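Local coordinates for protein cytochrome P450 (CYP102L1) (Mycobacterium phage Adler, PDB 6N6Q) that probably catalyses haem-dependent oxidation, as a phage-encoded member of the cytochrome P450 family, at residues Ile71-Pro74 with Gln75-Glu78; Trp140-Arg143 with Ala144-Ser148; Arg315-Pro318 with Asp319-Phe322. One frame throughout, in Å; residues are numbered along the deposited sequence.

Interaction 1 (Ile71-Pro74 with Gln75-Glu78); sequences INNP and QLWE
A chi1 of 178° turns the N73 amide back beside its own carbonyl carbon, putting OD1 in front of the amides of Q75 and L76, while W77, whose CG lies beside the backbone N, brings its indole face against I71 CD1. The bond from Q75 N to N73 OD1 makes an Asx turn, though a weak one, its N-H...O angle being strongly bent. L76 N gives the same oxygen a second, better bond at 3.0 Å, with the donor in the carbonyl plane. The main chain of N73 closes the loop: W77 N reaches N73 O at 3.0 Å, nearly end-on to the carbonyl (C=O...N angle 166°), and the set together fits an Asx motif. This is the turn joining helix 65-71 to the edge strand 77-79 of the mixed P450 sheet. Across it, I71 CD1 sits over one face of the W77 six-membered ring, 3.7 Å from the centroid and 17° off the normal, a CH-pi contact displaced toward the rim at CZ2. I71 O, which lies 3.1 Å from W77 CB, is hydrogen-bonded by R350 NH1, and F365 meets the W77 indole edge-to-face.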
ATOM      1  N   ILE A  71       5.984 -19.737  -8.915  1.00 57.86           N
ATOM      2  CA  ILE A  71       4.620 -19.229  -8.801  1.00 57.60           C
ATOM      3  C   ILE A  71       4.480 -17.893  -9.519  1.00 55.04           C
ATOM      4  O   ILE A  71       3.423 -17.590 -10.087  1.00 56.28           O
ATOM      5  CB  ILE A  71       4.220 -19.125  -7.315  1.00 59.76           C
ATOM      6  CG1 ILE A  71       4.271 -20.500  -6.649  1.00 57.83           C
ATOM      7  CG2 ILE A  71       2.831 -18.534  -7.163  1.00 51.75           C
ATOM      8  CD1 ILE A  71       3.210 -21.457  -7.144  1.00 54.80           C
ATOM      9  N   ASN A  72       5.536 -17.080  -9.524  1.00 51.22           N
ATOM     10  CA  ASN A  72       5.516 -15.787 -10.194  1.00 51.63           C
ATOM     11  C   ASN A  72       5.758 -15.886 -11.699  1.00 55.39           C
ATOM     12  O   ASN A  72       6.038 -14.861 -12.332  1.00 62.40           O
ATOM     13  CB  ASN A  72       6.548 -14.848  -9.565  1.00 50.86           C
ATOM     14  CG  ASN A  72       6.212 -14.489  -8.129  1.00 49.40           C
ATOM     15  OD1 ASN A  72       5.069 -14.631  -7.693  1.00 48.06           O
ATOM     16  ND2 ASN A  72       7.207 -14.016  -7.389  1.00 52.41           N
ATOM     17  N   ASN A  73       5.666 -17.075 -12.283  1.00 50.03           N
ATOM     18  CA  ASN A  73       5.865 -17.221 -13.720  1.00 55.61           C
ATOM     19  C   ASN A  73       4.613 -16.771 -14.464  1.00 58.23           C
ATOM     20  O   ASN A  73       3.533 -17.323 -14.227  1.00 60.42           O
ATOM     21  CB  ASN A  73       6.196 -18.662 -14.075  1.00 57.04           C
ATOM     22  CG  ASN A  73       6.359 -18.867 -15.564  1.00 59.55           C
ATOM     23  OD1 ASN A  73       5.408 -19.215 -16.262  1.00 68.92           O
ATOM     24  ND2 ASN A  73       7.568 -18.642 -16.065  1.00 71.16           N
ATOM     25  N   PRO A  74       4.710 -15.794 -15.369  1.00 58.18           N
ATOM     26  CA  PRO A  74       3.495 -15.260 -16.005  1.00 55.75           C
ATOM     27  C   PRO A  74       2.847 -16.208 -17.001  1.00 58.85           C
ATOM     28  O   PRO A  74       1.650 -16.057 -17.276  1.00 62.43           O
ATOM     29  CB  PRO A  74       3.996 -13.986 -16.696  1.00 54.14           C
ATOM     30  CG  PRO A  74       5.438 -14.258 -16.965  1.00 61.25           C
ATOM     31  CD  PRO A  74       5.927 -15.097 -15.818  1.00 55.06           C
ATOM     32  N   GLN A  75       3.584 -17.174 -17.550  1.00 64.13           N
ATOM     33  CA  GLN A  75       2.991 -18.083 -18.526  1.00 63.47           C
ATOM     34  C   GLN A  75       2.119 -19.146 -17.869  1.00 64.81           C
ATOM     35  O   GLN A  75       1.105 -19.551 -18.450  1.00 62.02           O
ATOM     36  CB  GLN A  75       4.080 -18.753 -19.366  1.00 66.65           C
ATOM     37  CG  GLN A  75       4.769 -17.831 -20.363  1.00 66.42           C
ATOM     38  CD  GLN A  75       5.797 -16.927 -19.714  1.00 71.61           C
ATOM     39  OE1 GLN A  75       6.179 -17.129 -18.560  1.00 76.19           O
ATOM     40  NE2 GLN A  75       6.254 -15.924 -20.454  1.00 75.81           N
ATOM     41  N   LEU A  76       2.486 -19.603 -16.672  1.00 60.67           N
ATOM     42  CA  LEU A  76       1.759 -20.675 -16.004  1.00 61.11           C
ATOM     43  C   LEU A  76       0.798 -20.185 -14.929  1.00 57.74           C
ATOM     44  O   LEU A  76      -0.261 -20.792 -14.743  1.00 63.75           O
ATOM     45  CB  LEU A  76       2.741 -21.669 -15.375  1.00 64.11           C
ATOM     46  CG  LEU A  76       3.668 -22.418 -16.335  1.00 66.63           C
ATOM     47  CD1 LEU A  76       4.496 -23.453 -15.584  1.00 62.65           C
ATOM     48  CD2 LEU A  76       2.873 -23.072 -17.454  1.00 63.08           C
ATOM     49  N   TRP A  77       1.131 -19.110 -14.220  1.00 51.23           N
ATOM     50  CA  TRP A  77       0.306 -18.616 -13.130  1.00 53.44           C
ATOM     51  C   TRP A  77      -0.140 -17.186 -13.405  1.00 57.35           C
ATOM     52  O   TRP A  77       0.414 -16.491 -14.261  1.00 59.14           O
ATOM     53  CB  TRP A  77       1.057 -18.682 -11.793  1.00 49.15           C
ATOM     54  CG  TRP A  77       1.418 -20.074 -11.377  1.00 56.12           C
ATOM     55  CD1 TRP A  77       2.428 -20.842 -11.878  1.00 51.41           C
ATOM     56  CD2 TRP A  77       0.776 -20.862 -10.367  1.00 58.32           C
ATOM     57  NE1 TRP A  77       2.451 -22.061 -11.247  1.00 53.71           N
ATOM     58  CE2 TRP A  77       1.448 -22.099 -10.314  1.00 53.44           C
ATOM     59  CE3 TRP A  77      -0.300 -20.642  -9.501  1.00 49.79           C
ATOM     60  CZ2 TRP A  77       1.077 -23.114  -9.434  1.00 52.36           C
ATOM     61  CZ3 TRP A  77      -0.669 -21.651  -8.629  1.00 51.93           C
ATOM     62  CH2 TRP A  77       0.019 -22.871  -8.601  1.00 51.75           C
ATOM     63  N   GLU A  78      -1.155 -16.754 -12.659  1.00 49.26           N
ATOM     64  CA  GLU A  78      -1.714 -15.419 -12.801  1.00 49.95           C
ATOM     65  C   GLU A  78      -2.328 -15.008 -11.469  1.00 50.96           C
ATOM     66  O   GLU A  78      -2.365 -15.788 -10.513  1.00 52.42           O
ATOM     67  CB  GLU A  78      -2.742 -15.371 -13.935  1.00 49.66           C
ATOM     68  CG  GLU A  78      -3.952 -16.254 -13.701  1.00 52.06           C
ATOM     69  CD  GLU A  78      -4.934 -16.209 -14.853  1.00 58.67           C
ATOM     70  OE1 GLU A  78      -4.551 -15.729 -15.940  1.00 62.34           O
ATOM     71  OE2 GLU A  78      -6.087 -16.652 -14.670  1.00 57.01           O
TER

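Interaction 2 (Trp140-Arg143 with Ala144-Ser148); sequences WNTR and AQNNS
A Schellman motif ends helix 119-145, and R143 and S148 meet across it through S148 N, which donates to R143 O at 3.1 Å with an N-H...O angle of 154°. The companion bond of the motif, N147 N to A144 O, is weak at 3.3 Å. N147 is the C-prime residue, and its positive phi of 56° turns the chain away from the helix axis. Before that turn the helical i to i+4 pattern is intact: A144 N bonds W140 O and Q145 N bonds N141 O, each at 2.9 Å, and N146 N reaches T142 O at 3.1 Å. N146 is the first residue to leave helical angles, although its amide still completes this last bond. Its side chain lies alongside that of T142 and points the same way, with N146 ND2 3.9 Å from T142 CG2. The R143 chain bends at chi3 (58°), which brings its guanidinium round so that S148 OG lies at the edge, in the plane, 3.7 Å from NH2. That separation marks proximity; the stronger polar partner of R143 is E155, in a salt bridge through NH1. The other carboxylate oxygen of E155 accepts from W140 NE1, so one acid ties two residues of this helix end to helix 152-169. F440, of strand 440-444, touches the side chains of W140, N141 and A144.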
ATOM      1  N   TRP A 140       2.810  19.866  11.765  1.00 56.25           N
ATOM      2  CA  TRP A 140       3.715  19.240  12.722  1.00 58.57           C
ATOM      3  C   TRP A 140       4.648  20.244  13.386  1.00 65.16           C
ATOM      4  O   TRP A 140       5.255  19.917  14.412  1.00 67.28           O
ATOM      5  CB  TRP A 140       4.523  18.135  12.038  1.00 55.16           C
ATOM      6  CG  TRP A 140       3.758  16.851  11.893  1.00 56.47           C
ATOM      7  CD1 TRP A 140       2.426  16.662  12.124  1.00 56.16           C
ATOM      8  CD2 TRP A 140       4.280  15.577  11.496  1.00 57.23           C
ATOM      9  NE1 TRP A 140       2.086  15.352  11.891  1.00 56.91           N
ATOM     10  CE2 TRP A 140       3.206  14.665  11.505  1.00 55.23           C
ATOM     11  CE3 TRP A 140       5.550  15.119  11.130  1.00 60.09           C
ATOM     12  CZ2 TRP A 140       3.362  13.322  11.165  1.00 53.21           C
ATOM     13  CZ3 TRP A 140       5.705  13.785  10.797  1.00 56.87           C
ATOM     14  CH2 TRP A 140       4.616  12.904  10.814  1.00 48.01           C
ATOM     15  N   ASN A 141       4.786  21.449  12.828  1.00 60.89           N
ATOM     16  CA  ASN A 141       5.536  22.498  13.513  1.00 61.66           C
ATOM     17  C   ASN A 141       4.872  22.859  14.836  1.00 65.14           C
ATOM     18  O   ASN A 141       5.540  22.967  15.872  1.00 65.45           O
ATOM     19  CB  ASN A 141       5.655  23.736  12.623  1.00 66.19           C
ATOM     20  CG  ASN A 141       6.658  23.559  11.500  1.00 69.71           C
ATOM     21  OD1 ASN A 141       7.599  22.769  11.608  1.00 63.03           O
ATOM     22  ND2 ASN A 141       6.468  24.303  10.416  1.00 65.71           N
ATOM     23  N   THR A 142       3.550  23.045  14.818  1.00 67.03           N
ATOM     24  CA  THR A 142       2.829  23.398  16.036  1.00 68.92           C
ATOM     25  C   THR A 142       2.910  22.280  17.070  1.00 72.92           C
ATOM     26  O   THR A 142       3.013  22.543  18.273  1.00 76.85           O
ATOM     27  CB  THR A 142       1.371  23.714  15.704  1.00 64.17           C
ATOM     28  OG1 THR A 142       1.320  24.672  14.640  1.00 63.69           O
ATOM     29  CG2 THR A 142       0.654  24.279  16.921  1.00 67.70           C
ATOM     30  N   ARG A 143       2.871  21.024  16.619  1.00 68.93           N
ATOM     31  CA  ARG A 143       2.965  19.907  17.550  1.00 68.00           C
ATOM     32  C   ARG A 143       4.370  19.772  18.122  1.00 65.67           C
ATOM     33  O   ARG A 143       4.528  19.396  19.289  1.00 71.37           O
ATOM     34  CB  ARG A 143       2.538  18.614  16.857  1.00 66.60           C
ATOM     35  CG  ARG A 143       1.246  18.754  16.072  1.00 66.63           C
ATOM     36  CD  ARG A 143       0.669  17.407  15.696  1.00 70.46           C
ATOM     37  NE  ARG A 143       0.410  16.586  16.874  1.00 68.14           N
ATOM     38  CZ  ARG A 143      -0.384  15.522  16.880  1.00 69.29           C
ATOM     39  NH1 ARG A 143      -1.008  15.152  15.770  1.00 74.91           N
ATOM     40  NH2 ARG A 143      -0.560  14.831  17.998  1.00 68.21           N
ATOM     41  N   ALA A 144       5.396  20.070  17.323  1.00 70.26           N
ATOM     42  CA  ALA A 144       6.758  20.088  17.846  1.00 66.14           C
ATOM     43  C   ALA A 144       6.941  21.215  18.851  1.00 71.86           C
ATOM     44  O   ALA A 144       7.654  21.059  19.849  1.00 79.62           O
ATOM     45  CB  ALA A 144       7.759  20.223  16.699  1.00 61.19           C
ATOM     46  N   GLN A 145       6.302  22.360  18.600  1.00 75.47           N
ATOM     47  CA  GLN A 145       6.388  23.489  19.519  1.00 76.49           C
ATOM     48  C   GLN A 145       5.742  23.164  20.861  1.00 76.38           C
ATOM     49  O   GLN A 145       6.226  23.602  21.913  1.00 70.65           O
ATOM     50  CB  GLN A 145       5.734  24.715  18.880  1.00 75.34           C
ATOM     51  CG  GLN A 145       5.252  25.773  19.854  1.00 84.65           C
ATOM     52  CD  GLN A 145       4.443  26.856  19.168  1.00 86.01           C
ATOM     53  OE1 GLN A 145       4.105  26.740  17.990  1.00 83.54           O
ATOM     54  NE2 GLN A 145       4.131  27.920  19.901  1.00 86.35           N
ATOM     55  N   ASN A 146       4.659  22.392  20.847  1.00 77.04           N
ATOM     56  CA  ASN A 146       3.930  22.046  22.060  1.00 79.36           C
ATOM     57  C   ASN A 146       4.418  20.753  22.700  1.00 81.92           C
ATOM     58  O   ASN A 146       3.799  20.286  23.662  1.00 82.38           O
ATOM     59  CB  ASN A 146       2.432  21.949  21.763  1.00 79.38           C
ATOM     60  CG  ASN A 146       1.845  23.269  21.302  1.00 81.65           C
ATOM     61  OD1 ASN A 146       2.417  24.333  21.539  1.00 80.08           O
ATOM     62  ND2 ASN A 146       0.694  23.207  20.641  1.00 75.91           N
ATOM     63  N   ASN A 147       5.504  20.167  22.189  1.00 79.17           N
ATOM     64  CA  ASN A 147       6.121  18.980  22.785  1.00 81.51           C
ATOM     65  C   ASN A 147       5.111  17.838  22.908  1.00 82.99           C
ATOM     66  O   ASN A 147       4.925  17.249  23.975  1.00 87.78           O
ATOM     67  CB  ASN A 147       6.740  19.320  24.146  1.00 77.29           C
ATOM     68  CG  ASN A 147       7.875  18.389  24.522  1.00 94.72           C
ATOM     69  OD1 ASN A 147       7.661  17.215  24.827  1.00 93.64           O
ATOM     70  ND2 ASN A 147       9.094  18.916  24.517  1.00 96.81           N
ATOM     71  N   SER A 148       4.452  17.528  21.797  1.00 74.47           N
ATOM     72  CA  SER A 148       3.342  16.587  21.778  1.00 73.34           C
ATOM     73  C   SER A 148       3.765  15.265  21.152  1.00 72.23           C
ATOM     74  O   SER A 148       4.578  15.230  20.223  1.00 69.21           O
ATOM     75  CB  SER A 148       2.152  17.165  21.006  1.00 69.89           C
ATOM     76  OG  SER A 148       1.067  16.254  20.983  1.00 75.28           O
TER

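Interaction 3 (Arg315-Pro318 with Asp319-Phe322); sequences RTFP and DFQF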
ATOM      1  N   ARG A 315      17.810  25.331   6.664  1.00 62.26           N
ATOM      2  CA  ARG A 315      16.662  24.749   7.345  1.00 66.04           C
ATOM      3  C   ARG A 315      15.333  25.291   6.835  1.00 63.25           C
ATOM      4  O   ARG A 315      14.294  25.032   7.449  1.00 63.35           O
ATOM      5  CB  ARG A 315      16.777  24.958   8.857  1.00 73.00           C
ATOM      6  CG  ARG A 315      17.882  24.137   9.526  1.00 71.92           C
ATOM      7  CD  ARG A 315      17.588  22.629   9.533  1.00 69.40           C
ATOM      8  NE  ARG A 315      17.830  21.992   8.239  1.00 68.71           N
ATOM      9  CZ  ARG A 315      19.034  21.664   7.779  1.00 69.11           C
ATOM     10  NH1 ARG A 315      20.114  21.913   8.506  1.00 75.21           N
ATOM     11  NH2 ARG A 315      19.159  21.091   6.589  1.00 64.46           N
ATOM     12  N   THR A 316      15.343  26.034   5.734  1.00 64.51           N
ATOM     13  CA  THR A 316      14.101  26.370   5.054  1.00 63.04           C
ATOM     14  C   THR A 316      13.546  25.126   4.370  1.00 63.26           C
ATOM     15  O   THR A 316      14.297  24.240   3.954  1.00 66.42           O
ATOM     16  CB  THR A 316      14.336  27.482   4.031  1.00 63.04           C
ATOM     17  OG1 THR A 316      15.081  28.543   4.642  1.00 77.94           O
ATOM     18  CG2 THR A 316      13.012  28.040   3.520  1.00 64.23           C
ATOM     19  N   PHE A 317      12.220  25.056   4.274  1.00 62.74           N
ATOM     20  CA  PHE A 317      11.569  23.905   3.667  1.00 55.56           C
ATOM     21  C   PHE A 317      12.162  23.641   2.284  1.00 56.37           C
ATOM     22  O   PHE A 317      12.357  24.587   1.508  1.00 58.65           O
ATOM     23  CB  PHE A 317      10.061  24.132   3.561  1.00 57.08           C
ATOM     24  CG  PHE A 317       9.289  22.904   3.172  1.00 54.59           C
ATOM     25  CD1 PHE A 317       8.876  21.996   4.134  1.00 54.67           C
ATOM     26  CD2 PHE A 317       8.973  22.657   1.845  1.00 51.58           C
ATOM     27  CE1 PHE A 317       8.162  20.864   3.780  1.00 58.76           C
ATOM     28  CE2 PHE A 317       8.262  21.527   1.485  1.00 53.91           C
ATOM     29  CZ  PHE A 317       7.854  20.630   2.452  1.00 53.09           C
ATOM     30  N   PRO A 318      12.483  22.391   1.952  1.00 63.26           N
ATOM     31  CA  PRO A 318      13.189  22.119   0.693  1.00 55.24           C
ATOM     32  C   PRO A 318      12.374  22.522  -0.525  1.00 54.47           C
ATOM     33  O   PRO A 318      11.165  22.289  -0.599  1.00 58.49           O
ATOM     34  CB  PRO A 318      13.414  20.603   0.739  1.00 45.88           C
ATOM     35  CG  PRO A 318      13.383  20.265   2.192  1.00 50.23           C
ATOM     36  CD  PRO A 318      12.370  21.189   2.794  1.00 50.49           C
ATOM     37  N   ASP A 319      13.058  23.146  -1.487  1.00 52.54           N
ATOM     38  CA  ASP A 319      12.481  23.478  -2.788  1.00 47.10           C
ATOM     39  C   ASP A 319      12.534  22.220  -3.651  1.00 51.11           C
ATOM     40  O   ASP A 319      13.418  22.032  -4.492  1.00 56.84           O
ATOM     41  CB  ASP A 319      13.233  24.642  -3.423  1.00 54.18           C
ATOM     42  CG  ASP A 319      12.755  24.959  -4.830  1.00 57.63           C
ATOM     43  OD1 ASP A 319      11.595  24.634  -5.163  1.00 58.08           O
ATOM     44  OD2 ASP A 319      13.553  25.529  -5.606  1.00 55.65           O
ATOM     45  N   PHE A 320      11.566  21.336  -3.421  1.00 49.92           N
ATOM     46  CA  PHE A 320      11.537  20.042  -4.092  1.00 46.11           C
ATOM     47  C   PHE A 320      11.306  20.223  -5.587  1.00 46.08           C
ATOM     48  O   PHE A 320      10.273  20.753  -6.004  1.00 51.81           O
ATOM     49  CB  PHE A 320      10.443  19.155  -3.497  1.00 49.85           C
ATOM     50  CG  PHE A 320      10.764  18.618  -2.128  1.00 50.48           C
ATOM     51  CD1 PHE A 320      11.737  17.648  -1.960  1.00 50.46           C
ATOM     52  CD2 PHE A 320      10.070  19.063  -1.013  1.00 48.77           C
ATOM     53  CE1 PHE A 320      12.029  17.146  -0.703  1.00 43.76           C
ATOM     54  CE2 PHE A 320      10.357  18.564   0.247  1.00 44.03           C
ATOM     55  CZ  PHE A 320      11.337  17.604   0.401  1.00 39.73           C
ATOM     56  N   GLN A 321      12.267  19.782  -6.392  1.00 50.53           N
ATOM     57  CA  GLN A 321      12.085  19.641  -7.827  1.00 54.16           C
ATOM     58  C   GLN A 321      12.067  18.159  -8.177  1.00 53.96           C
ATOM     59  O   GLN A 321      12.678  17.336  -7.488  1.00 48.00           O
ATOM     60  CB  GLN A 321      13.181  20.375  -8.608  1.00 50.83           C
ATOM     61  CG  GLN A 321      14.488  20.481  -7.860  1.00 58.76           C
ATOM     62  CD  GLN A 321      15.416  21.549  -8.412  1.00 65.19           C
ATOM     63  OE1 GLN A 321      15.506  21.747  -9.624  1.00 64.52           O
ATOM     64  NE2 GLN A 321      16.112  22.247  -7.518  1.00 49.20           N
ATOM     65  N   PHE A 322      11.352  17.830  -9.258  1.00 49.04           N
ATOM     66  CA  PHE A 322      11.018  16.437  -9.543  1.00 51.82           C
ATOM     67  C   PHE A 322      12.262  15.562  -9.664  1.00 54.05           C
ATOM     68  O   PHE A 322      12.281  14.429  -9.166  1.00 55.27           O
ATOM     69  CB  PHE A 322      10.180  16.353 -10.819  1.00 52.05           C
ATOM     70  CG  PHE A 322       9.907  14.948 -11.270  1.00 56.41           C
ATOM     71  CD1 PHE A 322       9.010  14.147 -10.583  1.00 60.40           C
ATOM     72  CD2 PHE A 322      10.548  14.426 -12.380  1.00 58.79           C
ATOM     73  CE1 PHE A 322       8.760  12.853 -10.994  1.00 59.33           C
ATOM     74  CE2 PHE A 322      10.301  13.135 -12.797  1.00 57.10           C
ATOM     75  CZ  PHE A 322       9.406  12.347 -12.103  1.00 58.09           C
TER
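P318 and F320 are joined across an inverse gamma turn centred on D319, where F320 N makes a weak hydrogen bond to P318 O at 3.0 Å. Across this turn the two side chains lie side by side, pointing the same way. P318 CB stands over one face of the F320 ring, 3.8 Å from its centroid and 17° off the normal; it is offset toward the rim, with P318 CB 3.7 Å from F320 CZ. The same ring uses its edge on F317: the centroids are 5.7 Å apart and the planes stand at 78°, an offset edge-to-face pair in which the rim of F320 is directed at the F317 face. F317 CE2 and F320 CE2 come within 3.8 Å. A chi1 of -170° carries the F317 ring beside its carbonyl carbon, toward F320; P318 CD also lies over one F317 face. W312 adds another edge-to-face partner for F320. The loop runs between helices 298-311 and 322-326, with F317 touching R134 and I137 of helix 119-145 while P318 and F320 rest on helix 422-439.

Overall arrangement
All three contacts are local and partly buried. Interaction 1 includes the start of an edge strand of the mixed sheet and lies on the opposite side of the chain's centre from the others, its centre 50 and 43 Å from those of interactions 2 and 3. Interactions 2 and 3, about 7 Å apart at their nearest atoms, share helix 119-145: one is its C-terminal end, the other packs a phenylalanine on it. Interaction 1 combines a side-chain oxygen accepting two backbone amides with a CH-pi contact, interaction 2 rests mainly on backbone hydrogen bonds, and interaction 3 on apolar and aromatic packing. Each has two buried residues: I71 and W77, W140 and A144, P318 and F320.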